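Local coordinates for uncharacterized protein (PDB 5EUR), which is of unknown function, although a relationship to glutathione S-transferases has been suggested for this small, largely helical protein from Shigella flexneri, at residues Gly68-Ser71 and Arg72-Ala75; Gln76-Ala79 and Gln80-Gln83. All coordinates share one frame; numbering follows the deposited sequence.

Interaction 1: Gly68-Ser71 and Arg72-Ala75; sequences GKYS and RWWA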
ATOM      1  N   GLY A  68     -11.510  13.949  -4.613  1.00 18.63           N
ATOM      2  CA  GLY A  68     -12.328  14.140  -5.802  1.00 23.39           C
ATOM      3  C   GLY A  68     -13.755  13.648  -5.666  1.00 22.55           C
ATOM      4  O   GLY A  68     -14.470  13.965  -4.706  1.00 18.25           O
ATOM      5  N   LYS A  69     -14.193  12.871  -6.658  1.00 19.33           N
ATOM      6  CA  LYS A  69     -15.576  12.414  -6.688  1.00 20.45           C
ATOM      7  C   LYS A  69     -15.943  11.637  -5.428  1.00 20.67           C
ATOM      8  O   LYS A  69     -17.072  11.745  -4.933  1.00 19.27           O
ATOM      9  CB  LYS A  69     -15.824  11.575  -7.948  1.00 23.27           C
ATOM     10  CG  LYS A  69     -15.140  10.215  -7.948  1.00 20.29           C
ATOM     11  CD  LYS A  69     -15.432   9.440  -9.226  1.00 25.48           C
ATOM     12  CE  LYS A  69     -14.609   8.157  -9.267  1.00 24.53           C
ATOM     13  NZ  LYS A  69     -14.832   7.353 -10.515  1.00 30.70           N
ATOM     14  N   TYR A  70     -15.008  10.847  -4.888  1.00 16.60           N
ATOM     15  CA  TYR A  70     -15.305  10.112  -3.668  1.00 15.82           C
ATOM     16  C   TYR A  70     -15.580  11.076  -2.524  1.00 15.51           C
ATOM     17  O   TYR A  70     -16.498  10.852  -1.726  1.00 17.80           O
ATOM     18  CB  TYR A  70     -14.147   9.167  -3.316  1.00 14.41           C
ATOM     19  CG  TYR A  70     -13.934   8.116  -4.387  1.00 16.59           C
ATOM     20  CD1 TYR A  70     -14.849   7.083  -4.565  1.00 17.19           C
ATOM     21  CD2 TYR A  70     -12.825   8.151  -5.218  1.00 16.33           C
ATOM     22  CE1 TYR A  70     -14.669   6.120  -5.555  1.00 17.03           C
ATOM     23  CE2 TYR A  70     -12.638   7.191  -6.194  1.00 13.79           C
ATOM     24  CZ  TYR A  70     -13.558   6.188  -6.365  1.00 17.76           C
ATOM     25  OH  TYR A  70     -13.357   5.249  -7.360  1.00 17.53           O
ATOM     26  N   SER A  71     -14.795  12.157  -2.443  1.00 16.50           N
ATOM     27  CA  SER A  71     -15.050  13.162  -1.404  1.00 17.09           C
ATOM     28  C   SER A  71     -16.381  13.882  -1.606  1.00 21.40           C
ATOM     29  O   SER A  71     -17.087  14.168  -0.633  1.00 21.08           O
ATOM     30  CB  SER A  71     -13.919  14.175  -1.359  1.00 16.87           C
ATOM     31  OG  SER A  71     -12.735  13.567  -0.875  1.00 16.60           O
ATOM     32  N   ARG A  72     -16.723  14.222  -2.846  1.00 21.77           N
ATOM     33  CA  ARG A  72     -17.982  14.929  -3.064  1.00 24.38           C
ATOM     34  C   ARG A  72     -19.173  14.038  -2.722  1.00 25.01           C
ATOM     35  O   ARG A  72     -20.120  14.482  -2.046  1.00 26.09           O
ATOM     36  CB  ARG A  72     -18.035  15.449  -4.503  1.00 25.28           C
ATOM     37  CG  ARG A  72     -16.855  16.374  -4.814  1.00 30.31           C
ATOM     38  CD  ARG A  72     -17.001  17.165  -6.112  1.00 38.05           C
ATOM     39  NE  ARG A  72     -16.649  16.381  -7.295  1.00 37.65           N
ATOM     40  CZ  ARG A  72     -15.420  16.291  -7.796  1.00 36.13           C
ATOM     41  NH1 ARG A  72     -14.411  16.936  -7.219  1.00 35.20           N
ATOM     42  NH2 ARG A  72     -15.199  15.551  -8.875  1.00 40.05           N
ATOM     43  N   TRP A  73     -19.119  12.762  -3.140  1.00 22.23           N
ATOM     44  CA  TRP A  73     -20.111  11.786  -2.703  1.00 21.73           C
ATOM     45  C   TRP A  73     -20.208  11.737  -1.185  1.00 26.10           C
ATOM     46  O   TRP A  73     -21.306  11.787  -0.625  1.00 23.55           O
ATOM     47  CB  TRP A  73     -19.775  10.380  -3.219  1.00 25.19           C
ATOM     48  CG  TRP A  73     -19.757  10.171  -4.691  1.00 26.20           C
ATOM     49  CD1 TRP A  73     -20.241  11.005  -5.656  1.00 28.85           C
ATOM     50  CD2 TRP A  73     -19.290   8.993  -5.372  1.00 25.28           C
ATOM     51  NE1 TRP A  73     -20.074  10.430  -6.901  1.00 31.55           N
ATOM     52  CE2 TRP A  73     -19.491   9.198  -6.750  1.00 27.89           C
ATOM     53  CE3 TRP A  73     -18.700   7.796  -4.945  1.00 23.37           C
ATOM     54  CZ2 TRP A  73     -19.125   8.248  -7.712  1.00 33.24           C
ATOM     55  CZ3 TRP A  73     -18.351   6.840  -5.899  1.00 23.94           C
ATOM     56  CH2 TRP A  73     -18.555   7.081  -7.269  1.00 29.52           C
ATOM     57  N   TRP A  74     -19.061  11.631  -0.500  1.00 19.25           N
ATOM     58  CA  TRP A  74     -19.078  11.491   0.954  1.00 17.59           C
ATOM     59  C   TRP A  74     -19.675  12.727   1.620  1.00 20.42           C
ATOM     60  O   TRP A  74     -20.448  12.610   2.576  1.00 23.34           O
ATOM     61  CB  TRP A  74     -17.652  11.232   1.460  1.00 17.24           C
ATOM     62  CG  TRP A  74     -17.455  11.390   2.938  1.00 17.25           C
ATOM     63  CD1 TRP A  74     -17.791  10.502   3.930  1.00 18.04           C
ATOM     64  CD2 TRP A  74     -16.878  12.524   3.593  1.00 17.43           C
ATOM     65  NE1 TRP A  74     -17.428  11.013   5.158  1.00 18.02           N
ATOM     66  CE2 TRP A  74     -16.880  12.257   4.975  1.00 16.99           C
ATOM     67  CE3 TRP A  74     -16.350  13.739   3.136  1.00 15.86           C
ATOM     68  CZ2 TRP A  74     -16.379  13.175   5.919  1.00 16.32           C
ATOM     69  CZ3 TRP A  74     -15.853  14.648   4.073  1.00 17.16           C
ATOM     70  CH2 TRP A  74     -15.865  14.350   5.445  1.00 17.59           C
ATOM     71  N   ALA A  75     -19.337  13.909   1.111  1.00 20.93           N
ATOM     72  CA  ALA A  75     -19.783  15.165   1.711  1.00 23.51           C
ATOM     73  C   ALA A  75     -21.281  15.359   1.566  1.00 28.96           C
ATOM     74  O   ALA A  75     -21.893  16.075   2.373  1.00 30.42           O
ATOM     75  CB  ALA A  75     -19.045  16.345   1.083  1.00 25.10           C
TER
HETATM   76  O   HOH W   1     -12.935  13.195  -9.356  1.00 27.44           O
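Tyr70 and Trp73 meet one turn apart on a short alpha helix, their side chains lying alongside each other and pointing the same way. The Tyr70 ring and the six-membered ring of Trp73 approach obliquely, with planes at 80° and centroids 5.3 Å apart; Tyr70 CD1 comes 3.8 Å from Trp73 CZ3. The indole is also turned so that one face lies over a backbone carbonyl, with Trp73 CG 3.1 Å from Lys69 O. Lys69 O has a second role, accepting an almost straight bond from Trp73 N (2.9 Å, 174°), one of four successive i to i+4 bonds between Gly68 and Ala75.

Polar packing gathers around Gly68 and Lys69. With Arg72 CG beside the backbone N (chi1 -58°) and the chain bent at chi3, the guanidinium folds back flat over the peptide joining Gly68 to Lys69, its CZ 3.8 Å from Lys69 N. A water accepts from Lys69 N at 3.0 Å and weakly from Arg72 NH2, linking the Lys69 backbone to the arginine.

Elsewhere Ser71 OG bonds to Ala64 O and Tyr67 N, tying the helix to the preceding loop. Tyr70 lies between helix 28-43 and Ser50 of helix 47-59 and bonds through OH to Gly44 O; Trp74 also packs on helix 47-59, where NE1 bonds to Asn55 OD1.

Interaction 2: Gln76-Ala79 and Gln80-Gln83; sequences QSNA and QERQ
Ala79 O accepts from Gln83 N and Asn78 O from Arg82 N, the latter at 3.0 Å and 166°, so regular i to i+4 bonding is established from the first residues of helix 79-99. Before it, residues 76-78 have no regular structure: Gln76 has already left helical phi/psi, and Ser77 is extended. Asn78 is the N-cap, a worked example of how a side chain substitutes for the missing preceding turn.

The cap is made by Asn78 OD1, which accepts from Gln80 N at 3.1 Å. Because Asn78 CG lies anti to its own N and beside the carbonyl carbon (chi1 173°), the amide is carried forward over the first turn. The bond is bent, 140° at the hydrogen, and the donor sits above the plane of the amide carbonyl and not on a lone pair. The other branch of the amide, Asn78 ND2, comes close to Glu81 CB, 3.2 Å away, and lies equally near Glu81 N, a fellow donor to which it cannot bond; the Asn78 amide and Glu81 carboxylate planes are strongly inclined to each other.

Arg82 supplies a second tie by reaching backward to the loop. Ala79 CA lies over one face of its guanidinium, while Ser77 O approaches at the edge. The side chain passes near Ser77 OG, whose own bond is to Trp74 O. Two nitrogens grip the one carbonyl oxygen side-on, Arg82 NH2 at 3.0 Å from Ser77 O, tilted modestly from the carbonyl plane, and Arg82 NE at 3.1 Å from Ser77 O, well above the carbonyl plane.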
ATOM      1  N   GLN A  76     -21.891  14.770   0.538  1.00 25.06           N
ATOM      2  CA  GLN A  76     -23.342  14.861   0.417  1.00 29.33           C
ATOM      3  C   GLN A  76     -24.049  13.536   0.705  1.00 28.72           C
ATOM      4  O   GLN A  76     -25.170  13.309   0.235  1.00 30.59           O
ATOM      5  CB  GLN A  76     -23.703  15.424  -0.953  1.00 29.97           C
ATOM      6  CG  GLN A  76     -23.132  16.835  -1.114  1.00 36.55           C
ATOM      7  CD  GLN A  76     -22.862  17.246  -2.546  1.00 40.63           C
ATOM      8  OE1 GLN A  76     -23.684  17.909  -3.175  1.00 41.00           O
ATOM      9  NE2 GLN A  76     -21.702  16.857  -3.069  1.00 34.49           N
ATOM     10  N   SER A  77     -23.423  12.687   1.535  1.00 27.41           N
ATOM     11  CA  SER A  77     -23.856  11.354   1.930  1.00 32.51           C
ATOM     12  C   SER A  77     -24.517  11.385   3.311  1.00 33.84           C
ATOM     13  O   SER A  77     -24.747  12.455   3.885  1.00 37.95           O
ATOM     14  CB  SER A  77     -22.673  10.382   1.924  1.00 32.80           C
ATOM     15  OG  SER A  77     -21.829  10.579   3.060  1.00 31.46           O
ATOM     16  N   ASN A  78     -24.835  10.195   3.844  1.00 36.47           N
ATOM     17  CA  ASN A  78     -25.600  10.039   5.083  1.00 37.78           C
ATOM     18  C   ASN A  78     -25.082  10.939   6.198  1.00 34.26           C
ATOM     19  O   ASN A  78     -23.965  10.763   6.710  1.00 35.12           O
ATOM     20  CB  ASN A  78     -25.585   8.577   5.552  1.00 37.30           C
ATOM     21  CG  ASN A  78     -26.232   8.381   6.926  1.00 42.40           C
ATOM     22  OD1 ASN A  78     -27.110   9.141   7.326  1.00 45.68           O
ATOM     23  ND2 ASN A  78     -25.807   7.344   7.641  1.00 42.44           N
ATOM     24  N   ALA A  79     -25.929  11.894   6.592  1.00 37.28           N
ATOM     25  CA  ALA A  79     -25.513  12.901   7.559  1.00 35.06           C
ATOM     26  C   ALA A  79     -25.223  12.288   8.922  1.00 31.53           C
ATOM     27  O   ALA A  79     -24.297  12.721   9.610  1.00 27.57           O
ATOM     28  CB  ALA A  79     -26.576  13.997   7.672  1.00 33.35           C
ATOM     29  N   GLN A  80     -26.006  11.289   9.345  1.00 33.33           N
ATOM     30  CA  GLN A  80     -25.794  10.741  10.683  1.00 33.40           C
ATOM     31  C   GLN A  80     -24.498   9.941  10.774  1.00 29.05           C
ATOM     32  O   GLN A  80     -23.779  10.027  11.779  1.00 27.98           O
ATOM     33  CB  GLN A  80     -26.974   9.878  11.122  1.00 38.91           C
ATOM     34  CG  GLN A  80     -26.917   9.562  12.610  1.00 40.59           C
ATOM     35  CD  GLN A  80     -26.537  10.779  13.452  1.00 39.86           C
ATOM     36  OE1 GLN A  80     -27.208  11.815  13.405  1.00 40.66           O
ATOM     37  NE2 GLN A  80     -25.435  10.671  14.196  1.00 34.63           N
ATOM     38  N   GLU A  81     -24.188   9.135   9.755  1.00 31.41           N
ATOM     39  CA  GLU A  81     -22.912   8.431   9.795  1.00 31.05           C
ATOM     40  C   GLU A  81     -21.753   9.415   9.715  1.00 21.62           C
ATOM     41  O   GLU A  81     -20.746   9.253  10.426  1.00 23.28           O
ATOM     42  CB  GLU A  81     -22.820   7.393   8.678  1.00 36.62           C
ATOM     43  CG  GLU A  81     -23.019   5.961   9.163  1.00 38.20           C
ATOM     44  CD  GLU A  81     -21.963   5.531  10.172  1.00 44.26           C
ATOM     45  OE1 GLU A  81     -20.852   6.101  10.166  1.00 46.28           O
ATOM     46  OE2 GLU A  81     -22.249   4.627  10.984  1.00 53.72           O
ATOM     47  N   ARG A  82     -21.890  10.456   8.878  1.00 24.44           N
ATOM     48  CA  ARG A  82     -20.865  11.496   8.853  1.00 23.02           C
ATOM     49  C   ARG A  82     -20.727  12.149  10.219  1.00 24.41           C
ATOM     50  O   ARG A  82     -19.622  12.500  10.638  1.00 18.46           O
ATOM     51  CB  ARG A  82     -21.172  12.564   7.804  1.00 26.71           C
ATOM     52  CG  ARG A  82     -20.722  12.255   6.391  1.00 30.18           C
ATOM     53  CD  ARG A  82     -20.809  13.492   5.504  1.00 29.75           C
ATOM     54  NE  ARG A  82     -22.179  13.806   5.094  1.00 31.32           N
ATOM     55  CZ  ARG A  82     -22.847  14.894   5.464  1.00 36.54           C
ATOM     56  NH1 ARG A  82     -22.274  15.792   6.254  1.00 39.78           N
ATOM     57  NH2 ARG A  82     -24.087  15.090   5.037  1.00 38.91           N
ATOM     58  N   GLN A  83     -21.842  12.329  10.927  1.00 23.10           N
ATOM     59  CA  GLN A  83     -21.780  12.978  12.233  1.00 20.37           C
ATOM     60  C   GLN A  83     -21.110  12.089  13.270  1.00 19.44           C
ATOM     61  O   GLN A  83     -20.383  12.583  14.137  1.00 22.70           O
ATOM     62  CB  GLN A  83     -23.187  13.381  12.684  1.00 22.12           C
ATOM     63  CG  GLN A  83     -23.241  13.994  14.078  1.00 23.65           C
ATOM     64  CD  GLN A  83     -22.375  15.231  14.233  1.00 18.40           C
ATOM     65  OE1 GLN A  83     -22.051  15.914  13.260  1.00 23.05           O
ATOM     66  NE2 GLN A  83     -22.001  15.532  15.474  1.00 21.01           N
TER

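From the N terminus, the chain passes through a three-stranded antiparallel sheet and helices 28-43 and 47-59 before reaching interaction 1, which spans helix 68-75. Interaction 2 follows directly, closing the short loop 76-78 onto the first turn of helix 79-99. The two contacts are consecutive, neither nested nor crossed, with centres about 12 Å apart. They touch at the corner, where Trp74 O lies 3.1 Å from Arg82 CD, and Arg72 O is joined to Gln76 NE2 by a hydrogen bond. Helix 47-59 is a shared neighbour: Asn55 meets Trp74 from one contact and both Glu81 and Arg82 from the other.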